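Local coordinates for cellulose binding domain-containing protein (Clostridium clariflavum, PDB 4B96) that probably binds cellulose as the family 3b carbohydrate-binding module of a biomass-sensing membrane protein, and carries a bound calcium ion, at residues H9-Q14 with A20-F25; Y58-G63 with N67-K72; I53-Y58 with K84-T89. One frame throughout, in Å; residues are numbered along the deposited sequence.

Contact 1: H9-Q14 with A20-F25; sequences HYNEQQ and AIRWDF
Two carboxylates and one guanidinium group crowd together here: Glu12 OE2 lies 2.6 Å from Asp24 OD2, and both acids pair with Arg22. The site joins the loop after strand 5-9 to strand 20-29, in one sheet of the CBM3 beta-sandwich. The Glu12 carboxylate is stacked on the Arg22 guanidinium, with the planes 13° apart. Glu12 OE1 sits above the plane, over the centre of the group and 3.3 Å from Arg22 NE, so the attraction is electrostatic. Asp24 pairs with the same guanidinium: Arg22 NE donates to Asp24 OD1 at 3.2 Å, and Arg22 NH2 makes a salt bridge to Asp24 OD2. One of the acids may hold a proton.

Beside this network the backbones run antiparallel, and His9 and Phe25 form a non-hydrogen-bonded pair. Asp24 O accepts from His9 ND1 at 2.7 Å and from Tyr10 N at 3.2 Å. These donors approach from opposite faces of the carbonyl plane. The His9 side chain extends with CG anti to the backbone N (chi1 164°), and ND1 then reaches Asp24 O. In one of two conformers, Asn11 forms an Asx turn: Asn11 OD1 accepts from Gln13 N at 3.2 Å and weakly from Arg22 N.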
loop_
_atom_site.group_PDB
_atom_site.type_symbol
_atom_site.label_atom_id
_atom_site.label_comp_id
_atom_site.label_asym_id
_atom_site.label_seq_id
_atom_site.Cartn_x
_atom_site.Cartn_y
_atom_site.Cartn_z
ATOM N N HIS A 9 -9.772 0.576 9.531
ATOM C CA HIS A 9 -9.382 0.228 10.887
ATOM C C HIS A 9 -9.948 1.298 11.787
ATOM O O HIS A 9 -10.103 2.469 11.355
ATOM C CB HIS A 9 -7.856 0.224 10.974
ATOM C CG HIS A 9 -7.301 0.248 12.368
ATOM N ND1 HIS A 9 -7.610 -0.717 13.321
ATOM C CD2 HIS A 9 -6.394 1.087 12.957
ATOM C CE1 HIS A 9 -6.932 -0.460 14.436
ATOM N NE2 HIS A 9 -6.194 0.631 14.245
ATOM N N TYR A 10 -10.248 0.920 13.024
ATOM C CA TYR A 10 -10.590 1.908 14.015
ATOM C C TYR A 10 -9.987 1.477 15.305
ATOM O O TYR A 10 -10.069 0.327 15.700
ATOM C CB TYR A 10 -12.132 2.063 14.196
ATOM C CG TYR A 10 -12.420 3.075 15.294
ATOM C CD1 TYR A 10 -11.823 4.351 15.248
ATOM C CD2 TYR A 10 -13.225 2.762 16.398
ATOM C CE1 TYR A 10 -12.025 5.286 16.232
ATOM C CE2 TYR A 10 -13.462 3.714 17.400
ATOM C CZ TYR A 10 -12.843 4.966 17.315
ATOM O OH TYR A 10 -13.030 5.931 18.293
ATOM N N ASN A 11 -9.310 2.371 16.012
ATOM C CA ASN A 11 -8.729 2.010 17.318
ATOM C C ASN A 11 -9.393 2.780 18.468
ATOM O O ASN A 11 -9.160 3.991 18.657
ATOM C CB ASN A 11 -7.213 2.292 17.336
ATOM C CG ASN A 11 -6.455 1.478 18.406
ATOM O OD1 ASN A 11 -6.990 1.208 19.503
ATOM N ND2 ASN A 11 -5.177 1.083 18.086
ATOM N N GLU A 12 -10.195 2.067 19.257
ATOM C CA GLU A 12 -10.988 2.647 20.316
ATOM C C GLU A 12 -10.134 3.197 21.438
ATOM O O GLU A 12 -10.606 4.005 22.218
ATOM C CB GLU A 12 -11.933 1.568 20.913
ATOM C CG GLU A 12 -13.030 1.127 19.952
ATOM C CD GLU A 12 -12.587 0.057 18.938
ATOM O OE1 GLU A 12 -11.441 -0.413 18.980
ATOM O OE2 GLU A 12 -13.409 -0.336 18.087
ATOM N N GLN A 13 -8.889 2.723 21.542
ATOM C CA GLN A 13 -7.947 3.188 22.560
ATOM C C GLN A 13 -6.949 4.151 21.961
ATOM O O GLN A 13 -5.881 3.723 21.460
ATOM C CB GLN A 13 -7.116 2.018 23.130
ATOM C CG GLN A 13 -7.906 0.796 23.611
ATOM C CD GLN A 13 -8.504 1.004 24.975
ATOM O OE1 GLN A 13 -8.132 1.941 25.679
ATOM N NE2 GLN A 13 -9.435 0.132 25.359
ATOM N N GLN A 14 -7.231 5.443 22.038
ATOM C CA GLN A 14 -6.323 6.389 21.394
ATOM C C GLN A 14 -5.347 7.056 22.369
ATOM O O GLN A 14 -4.579 7.902 21.972
ATOM C CB GLN A 14 -7.092 7.404 20.557
ATOM C CG GLN A 14 -7.575 6.757 19.240
ATOM C CD GLN A 14 -8.188 7.743 18.316
ATOM O OE1 GLN A 14 -7.966 8.956 18.439
ATOM N NE2 GLN A 14 -8.977 7.240 17.352
ATOM N N ALA A 20 -4.826 -2.237 26.472
ATOM C CA ALA A 20 -5.240 -3.025 25.341
ATOM C C ALA A 20 -4.888 -2.281 24.061
ATOM O O ALA A 20 -4.998 -1.041 23.982
ATOM C CB ALA A 20 -6.751 -3.347 25.412
ATOM N N ILE A 21 -4.463 -3.025 23.045
ATOM C CA ILE A 21 -4.330 -2.471 21.733
ATOM C C ILE A 21 -5.522 -2.994 20.914
ATOM O O ILE A 21 -5.790 -4.202 20.930
ATOM C CB ILE A 21 -2.988 -2.913 21.092
ATOM C CG1 ILE A 21 -1.839 -2.099 21.737
ATOM C CG2 ILE A 21 -3.030 -2.655 19.528
ATOM C CD1 ILE A 21 -0.421 -2.609 21.282
ATOM N N ARG A 22 -6.272 -2.108 20.251
ATOM C CA ARG A 22 -7.416 -2.587 19.442
ATOM C C ARG A 22 -7.033 -2.667 17.991
ATOM O O ARG A 22 -6.647 -1.650 17.381
ATOM C CB ARG A 22 -8.640 -1.689 19.647
ATOM C CG ARG A 22 -9.096 -1.760 21.105
ATOM C CD ARG A 22 -9.819 -3.131 21.383
ATOM N NE ARG A 22 -11.013 -3.335 20.553
ATOM C CZ ARG A 22 -12.208 -2.869 20.866
ATOM N NH1 ARG A 22 -12.373 -2.186 21.994
ATOM N NH2 ARG A 22 -13.238 -3.060 20.039
ATOM N N TRP A 23 -7.058 -3.869 17.438
ATOM C CA TRP A 23 -6.670 -4.021 16.036
ATOM C C TRP A 23 -7.873 -4.005 15.073
ATOM O O TRP A 23 -7.722 -4.331 13.885
ATOM C CB TRP A 23 -5.853 -5.288 15.887
ATOM C CG TRP A 23 -6.442 -6.511 16.654
ATOM C CD1 TRP A 23 -6.065 -6.990 17.915
ATOM C CD2 TRP A 23 -7.497 -7.359 16.196
ATOM N NE1 TRP A 23 -6.818 -8.117 18.220
ATOM C CE2 TRP A 23 -7.718 -8.341 17.194
ATOM C CE3 TRP A 23 -8.284 -7.383 15.026
ATOM C CZ2 TRP A 23 -8.697 -9.336 17.052
ATOM C CZ3 TRP A 23 -9.247 -8.367 14.874
ATOM C CH2 TRP A 23 -9.449 -9.345 15.898
ATOM N N ASP A 24 -9.062 -3.653 15.573
ATOM C CA ASP A 24 -10.318 -3.804 14.787
ATOM C C ASP A 24 -10.209 -3.370 13.325
ATOM O O ASP A 24 -9.784 -2.206 13.019
ATOM C CB ASP A 24 -11.408 -2.897 15.322
ATOM C CG ASP A 24 -11.772 -3.213 16.779
ATOM O OD1 ASP A 24 -11.001 -3.952 17.461
ATOM O OD2 ASP A 24 -12.821 -2.697 17.205
ATOM N N PHE A 25 -10.684 -4.221 12.438
ATOM C CA PHE A 25 -10.652 -3.886 11.023
ATOM C C PHE A 25 -11.887 -4.367 10.293
ATOM O O PHE A 25 -12.641 -5.238 10.794
ATOM C CB PHE A 25 -9.390 -4.424 10.351
ATOM C CG PHE A 25 -9.235 -5.927 10.424
ATOM C CD1 PHE A 25 -9.791 -6.745 9.429
ATOM C CD2 PHE A 25 -8.434 -6.516 11.434
ATOM C CE1 PHE A 25 -9.630 -8.136 9.463
ATOM C CE2 PHE A 25 -8.237 -7.911 11.465
ATOM C CZ PHE A 25 -8.880 -8.727 10.497
HETATM O O HOH W 1 -10.814 -1.889 24.653
#

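Contact 2: Y58-G63 with N67-K72; sequences YFYSLG and NDVKGK
The type I beta turn from Tyr60 to Gly63 ends strand 53-60, and its first and last residues face Asp68 and Val69. The main touch is a CH-pi contact. Val69 CG2 comes down over one face of the Tyr60 ring, 3.6 Å from the ring centroid and 24° off the ring normal. The methyl sits toward the rim rather than over the middle. Its nearest ring atoms are Tyr60 CG and CD2, and the distance from Val69 CG2 to Tyr60 CD2 is 3.4 Å. The other Val69 methyl, CG1, is anti to the backbone N (chi1 -179°), while CG2 is the branch turned to the ring. On the opposite face of the same ring lies the backbone N of Leu62, within the turn. The Tyr60 ring is therefore held between its own turn and Val69 of the facing sheet.

Tyr60 and Val69 belong to different sheets of the beta-sandwich. Strands 53-60 and 69-75 are the outermost strands on this side of the two sheets, and the short helix 65-68 leads the chain from one to the other. Just before Tyr60, Tyr58 and Phe59 both face Phe104 in a classic beta bulge.

Asp68, just before Val69, adds a smaller contact. Its CB lies 3.8 Å from Tyr60 CE2, and its carboxylate plane stands 87° from the ring plane. Asp68 OD2 approaches the backbone of Gly63, 3.6 Å from Gly63 CA. The same oxygen accepts a hydrogen bond from Asp64 N, which helps hold the carboxylate beside the turn. At the far end of the ring, Tyr60 OH is hydrogen-bonded to Lys92 O. Phe90 also meets the Tyr60 ring.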
loop_
_atom_site.group_PDB
_atom_site.type_symbol
_atom_site.label_atom_id
_atom_site.label_comp_id
_atom_site.label_asym_id
_atom_site.label_seq_id
_atom_site.Cartn_x
_atom_site.Cartn_y
_atom_site.Cartn_z
ATOM N N TYR A 58 -13.643 -9.877 19.685
ATOM C CA TYR A 58 -14.928 -9.432 20.251
ATOM C C TYR A 58 -16.106 -9.554 19.250
ATOM O O TYR A 58 -17.248 -9.549 19.657
ATOM C CB TYR A 58 -14.825 -7.954 20.665
ATOM C CG TYR A 58 -13.804 -7.710 21.736
ATOM C CD1 TYR A 58 -13.609 -8.654 22.749
ATOM C CD2 TYR A 58 -13.062 -6.507 21.769
ATOM C CE1 TYR A 58 -12.674 -8.423 23.779
ATOM C CE2 TYR A 58 -12.164 -6.242 22.788
ATOM C CZ TYR A 58 -11.951 -7.201 23.769
ATOM O OH TYR A 58 -11.017 -6.970 24.751
ATOM N N PHE A 59 -15.808 -9.528 17.958
ATOM C CA PHE A 59 -16.885 -9.521 16.970
ATOM C C PHE A 59 -16.309 -10.028 15.673
ATOM O O PHE A 59 -15.234 -9.570 15.244
ATOM C CB PHE A 59 -17.464 -8.093 16.777
ATOM C CG PHE A 59 -18.672 -8.071 15.887
ATOM C CD1 PHE A 59 -19.896 -8.539 16.341
ATOM C CD2 PHE A 59 -18.580 -7.616 14.582
ATOM C CE1 PHE A 59 -21.022 -8.562 15.519
ATOM C CE2 PHE A 59 -19.718 -7.632 13.734
ATOM C CZ PHE A 59 -20.932 -8.105 14.204
ATOM N N TYR A 60 -17.017 -10.959 15.027
ATOM C CA TYR A 60 -16.610 -11.435 13.694
ATOM C C TYR A 60 -17.922 -11.571 12.888
ATOM O O TYR A 60 -18.739 -12.421 13.193
ATOM C CB TYR A 60 -15.892 -12.805 13.786
ATOM C CG TYR A 60 -15.509 -13.434 12.453
ATOM C CD1 TYR A 60 -15.159 -12.621 11.354
ATOM C CD2 TYR A 60 -15.532 -14.836 12.283
ATOM C CE1 TYR A 60 -14.776 -13.159 10.142
ATOM C CE2 TYR A 60 -15.154 -15.397 11.055
ATOM C CZ TYR A 60 -14.791 -14.554 9.985
ATOM O OH TYR A 60 -14.425 -15.096 8.771
ATOM N N SER A 61 -18.142 -10.729 11.897
ATOM C CA SER A 61 -19.442 -10.741 11.250
ATOM C C SER A 61 -19.717 -12.000 10.406
ATOM O O SER A 61 -20.836 -12.217 9.995
ATOM C CB SER A 61 -19.620 -9.479 10.397
ATOM O OG SER A 61 -18.630 -9.446 9.359
ATOM N N LEU A 62 -18.705 -12.845 10.165
ATOM C CA LEU A 62 -18.904 -13.978 9.275
ATOM C C LEU A 62 -18.739 -15.330 9.951
ATOM O O LEU A 62 -18.703 -16.370 9.296
ATOM C CB LEU A 62 -17.922 -13.871 8.101
ATOM C CG LEU A 62 -18.102 -12.592 7.273
ATOM C CD1 LEU A 62 -16.964 -12.552 6.294
ATOM C CD2 LEU A 62 -19.433 -12.555 6.542
ATOM N N GLY A 63 -18.600 -15.359 11.254
ATOM C CA GLY A 63 -18.538 -16.665 11.867
ATOM C C GLY A 63 -18.362 -16.531 13.350
ATOM O O GLY A 63 -18.788 -15.546 13.959
ATOM N N ASN A 67 -13.853 -19.782 17.684
ATOM C CA ASN A 67 -13.310 -20.812 16.828
ATOM C C ASN A 67 -12.734 -20.384 15.488
ATOM O O ASN A 67 -11.851 -21.048 14.992
ATOM C CB ASN A 67 -14.359 -21.848 16.603
ATOM C CG ASN A 67 -14.671 -22.574 17.872
ATOM O OD1 ASN A 67 -13.758 -22.877 18.660
ATOM N ND2 ASN A 67 -15.948 -22.832 18.110
ATOM N N ASP A 68 -13.239 -19.313 14.890
ATOM C CA ASP A 68 -12.904 -19.029 13.469
ATOM C C ASP A 68 -11.823 -18.001 13.224
ATOM O O ASP A 68 -11.314 -17.937 12.109
ATOM C CB ASP A 68 -14.145 -18.631 12.664
ATOM C CG ASP A 68 -15.197 -19.757 12.632
ATOM O OD1 ASP A 68 -14.832 -20.908 12.952
ATOM O OD2 ASP A 68 -16.372 -19.505 12.269
ATOM N N VAL A 69 -11.517 -17.160 14.215
ATOM C CA VAL A 69 -10.568 -16.081 14.023
ATOM C C VAL A 69 -9.368 -16.374 14.936
ATOM O O VAL A 69 -9.563 -16.592 16.129
ATOM C CB VAL A 69 -11.153 -14.724 14.398
ATOM C CG1 VAL A 69 -10.081 -13.627 14.146
ATOM C CG2 VAL A 69 -12.415 -14.416 13.563
ATOM N N LYS A 70 -8.155 -16.446 14.382
ATOM C CA LYS A 70 -6.968 -16.839 15.166
ATOM C C LYS A 70 -5.941 -15.720 15.161
ATOM O O LYS A 70 -5.860 -14.977 14.189
ATOM C CB LYS A 70 -6.323 -18.100 14.550
ATOM C CG LYS A 70 -7.293 -19.307 14.465
ATOM C CD LYS A 70 -7.778 -19.702 15.836
ATOM C CE LYS A 70 -8.488 -21.065 15.814
ATOM N NZ LYS A 70 -9.098 -21.318 17.177
ATOM N N GLY A 71 -5.144 -15.608 16.221
ATOM C CA GLY A 71 -4.154 -14.550 16.252
ATOM C C GLY A 71 -2.841 -15.069 16.829
ATOM O O GLY A 71 -2.844 -15.842 17.777
ATOM N N LYS A 72 -1.719 -14.650 16.264
ATOM C CA LYS A 72 -0.424 -15.016 16.843
ATOM C C LYS A 72 0.532 -13.841 16.636
ATOM O O LYS A 72 0.495 -13.169 15.585
ATOM C CB LYS A 72 0.111 -16.228 16.095
ATOM C CG LYS A 72 1.430 -16.767 16.617
ATOM C CD LYS A 72 1.669 -18.108 15.880
ATOM C CE LYS A 72 2.942 -18.853 16.307
ATOM N NZ LYS A 72 3.489 -18.275 17.553
#

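Contact 3: I53-Y58 with K84-T89; sequences INFAVY and KYLEVT
Phe55 pushes its ring between the sheets and brings its CD1 and CE1 atoms against the branched ends of Leu86 and Val88. This is face-to-face packing in a CBM3 beta-sandwich: strand 53-60 is in one sheet and strand 83-90 is in the other. The backbones stay well apart, with Phe55 CA 8.9 Å from Leu86 CA. Side chains make the contact across this gap.

Leu86 uses both methyls. Its CD1 is 3.8 Å from Phe55 CD1, and its CD2 is 4.0 Å from Phe55 CE1. The two side chains cross at about a right angle, and both Leu86 methyls lie on one side of the ring plane. Leu86 CG is anti to its backbone N (chi1 165°), which carries the fork across to the other sheet. Phe55 is extended in the same way, with chi1 171°, and the two side chains meet from facing strands.

The partners of Phe55 are not confined to this strand pair. Trp23, on strand 20-29, meets its ring with the planes only about 10° apart, and also packs on Leu86. Leu86 also touches Ile107 of strand 100-109, as does Ile53. Val88 has Val69 and Phe25 as further neighbours. Leu86 and Val88 are buried and Phe55 is partly exposed, in a cluster that draws on strands from both sheets.

Two residues along from Leu86, Val88 presents its side chain to the same side of the ring. A single methyl does the touching: Val88 CG2 lies 4.0 Å from Phe55 CE1.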
loop_
_atom_site.group_PDB
_atom_site.type_symbol
_atom_site.label_atom_id
_atom_site.label_comp_id
_atom_site.label_asym_id
_atom_site.label_seq_id
_atom_site.Cartn_x
_atom_site.Cartn_y
_atom_site.Cartn_z
ATOM N N ILE A 53 1.663 -12.225 24.932
ATOM C CA ILE A 53 0.547 -11.387 24.520
ATOM C C ILE A 53 -0.724 -12.262 24.331
ATOM O O ILE A 53 -0.678 -13.337 23.747
ATOM C CB ILE A 53 0.891 -10.745 23.193
ATOM C CG1 ILE A 53 2.141 -9.870 23.336
ATOM C CG2 ILE A 53 -0.309 -9.895 22.654
ATOM C CD1 ILE A 53 1.977 -8.738 24.348
ATOM N N ASN A 54 -1.852 -11.828 24.871
ATOM C CA ASN A 54 -3.091 -12.560 24.740
ATOM C C ASN A 54 -3.965 -11.902 23.646
ATOM O O ASN A 54 -3.878 -10.699 23.409
ATOM C CB ASN A 54 -3.801 -12.610 26.090
ATOM C CG ASN A 54 -3.031 -13.455 27.104
ATOM O OD1 ASN A 54 -2.321 -14.387 26.722
ATOM N ND2 ASN A 54 -3.136 -13.118 28.368
ATOM N N PHE A 55 -4.779 -12.697 22.978
ATOM C CA PHE A 55 -5.497 -12.236 21.791
ATOM C C PHE A 55 -6.981 -12.483 22.075
ATOM O O PHE A 55 -7.347 -13.565 22.555
ATOM C CB PHE A 55 -5.039 -13.114 20.623
ATOM C CG PHE A 55 -5.832 -12.923 19.363
ATOM C CD1 PHE A 55 -5.630 -11.798 18.610
ATOM C CD2 PHE A 55 -6.708 -13.920 18.915
ATOM C CE1 PHE A 55 -6.328 -11.596 17.419
ATOM C CE2 PHE A 55 -7.402 -13.764 17.714
ATOM C CZ PHE A 55 -7.190 -12.579 16.954
ATOM N N ALA A 56 -7.824 -11.493 21.856
ATOM C CA ALA A 56 -9.272 -11.668 22.140
ATOM C C ALA A 56 -10.026 -11.169 20.915
ATOM O O ALA A 56 -9.619 -10.180 20.340
ATOM C CB ALA A 56 -9.673 -10.892 23.363
ATOM N N VAL A 57 -11.054 -11.913 20.486
ATOM C CA VAL A 57 -11.882 -11.523 19.352
ATOM C C VAL A 57 -13.235 -11.127 19.918
ATOM O O VAL A 57 -13.892 -11.921 20.621
ATOM C CB VAL A 57 -12.053 -12.691 18.331
ATOM C CG1 VAL A 57 -12.950 -12.249 17.180
ATOM C CG2 VAL A 57 -10.660 -13.099 17.797
ATOM N N TYR A 58 -13.643 -9.877 19.685
ATOM C CA TYR A 58 -14.928 -9.432 20.251
ATOM C C TYR A 58 -16.106 -9.554 19.250
ATOM O O TYR A 58 -17.248 -9.549 19.657
ATOM C CB TYR A 58 -14.825 -7.954 20.665
ATOM C CG TYR A 58 -13.804 -7.710 21.736
ATOM C CD1 TYR A 58 -13.609 -8.654 22.749
ATOM C CD2 TYR A 58 -13.062 -6.507 21.769
ATOM C CE1 TYR A 58 -12.674 -8.423 23.779
ATOM C CE2 TYR A 58 -12.164 -6.242 22.788
ATOM C CZ TYR A 58 -11.951 -7.201 23.769
ATOM O OH TYR A 58 -11.017 -6.970 24.751
ATOM N N LYS A 84 7.391 -6.176 16.127
ATOM C CA LYS A 84 6.509 -7.340 16.038
ATOM C C LYS A 84 5.328 -7.020 15.149
ATOM O O LYS A 84 5.075 -5.854 14.822
ATOM C CB LYS A 84 5.932 -7.647 17.456
ATOM C CG LYS A 84 7.053 -8.240 18.399
ATOM C CD LYS A 84 6.545 -8.376 19.789
ATOM C CE LYS A 84 7.684 -8.894 20.674
ATOM N NZ LYS A 84 7.183 -8.908 22.036
ATOM N N TYR A 85 4.578 -8.064 14.824
ATOM C CA TYR A 85 3.219 -7.896 14.322
ATOM C C TYR A 85 2.329 -8.962 14.901
ATOM O O TYR A 85 2.743 -10.073 15.162
ATOM C CB TYR A 85 3.136 -7.921 12.777
ATOM C CG TYR A 85 3.779 -9.134 12.097
ATOM C CD1 TYR A 85 3.036 -10.306 11.863
ATOM C CD2 TYR A 85 5.104 -9.095 11.685
ATOM C CE1 TYR A 85 3.583 -11.429 11.223
ATOM C CE2 TYR A 85 5.688 -10.222 11.038
ATOM C CZ TYR A 85 4.897 -11.375 10.808
ATOM O OH TYR A 85 5.434 -12.459 10.176
ATOM N N LEU A 86 1.075 -8.599 15.097
ATOM C CA LEU A 86 0.025 -9.575 15.309
ATOM C C LEU A 86 -0.452 -9.967 13.909
ATOM O O LEU A 86 -0.717 -9.099 13.066
ATOM C CB LEU A 86 -1.155 -8.936 16.031
ATOM C CG LEU A 86 -2.487 -9.716 16.031
ATOM C CD1 LEU A 86 -2.385 -10.906 16.947
ATOM C CD2 LEU A 86 -3.643 -8.802 16.485
ATOM N N GLU A 87 -0.542 -11.272 13.668
ATOM C CA GLU A 87 -1.164 -11.750 12.466
ATOM C C GLU A 87 -2.506 -12.440 12.743
ATOM O O GLU A 87 -2.581 -13.467 13.491
ATOM C CB GLU A 87 -0.238 -12.757 11.807
ATOM C CG GLU A 87 -0.808 -13.192 10.446
ATOM C CD GLU A 87 0.255 -13.897 9.643
ATOM O OE1 GLU A 87 1.039 -13.210 8.900
ATOM O OE2 GLU A 87 0.320 -15.151 9.773
ATOM N N VAL A 88 -3.549 -11.902 12.139
ATOM C CA VAL A 88 -4.903 -12.458 12.255
ATOM C C VAL A 88 -5.193 -13.340 11.023
ATOM O O VAL A 88 -4.983 -12.902 9.895
ATOM C CB VAL A 88 -5.952 -11.337 12.337
ATOM C CG1 VAL A 88 -7.390 -11.931 12.415
ATOM C CG2 VAL A 88 -5.683 -10.449 13.623
ATOM N N THR A 89 -5.669 -14.564 11.260
ATOM C CA THR A 89 -6.009 -15.478 10.197
ATOM C C THR A 89 -7.398 -16.046 10.526
ATOM O O THR A 89 -7.936 -15.775 11.607
ATOM C CB THR A 89 -4.994 -16.642 10.107
ATOM O OG1 THR A 89 -4.843 -17.239 11.405
ATOM C CG2 THR A 89 -3.600 -16.145 9.600
#

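In the fold
Contact 1 comes first along the chain. It closes the connection, with strand 17-18 in it, between strands 5-9 and 20-29, which are neighbours in one sheet. Contacts 2 and 3 follow, and both start from strand 53-60 of that same sheet. Contact 3 closes the long excursion from 53-58 to 84-89, and contact 2 is nested inside it, at the crossing to strand 69-75. Their ranges overlap at Tyr58, which takes part in neither; both bridge the sheets of the sandwich. Strands 69-75 and 83-90 are paired through Lys70 N to Thr89 O, a probable hydrogen bond of 2.9 Å. Trp23 connects contact 1 to contact 3, and Arg22 packs on Tyr58.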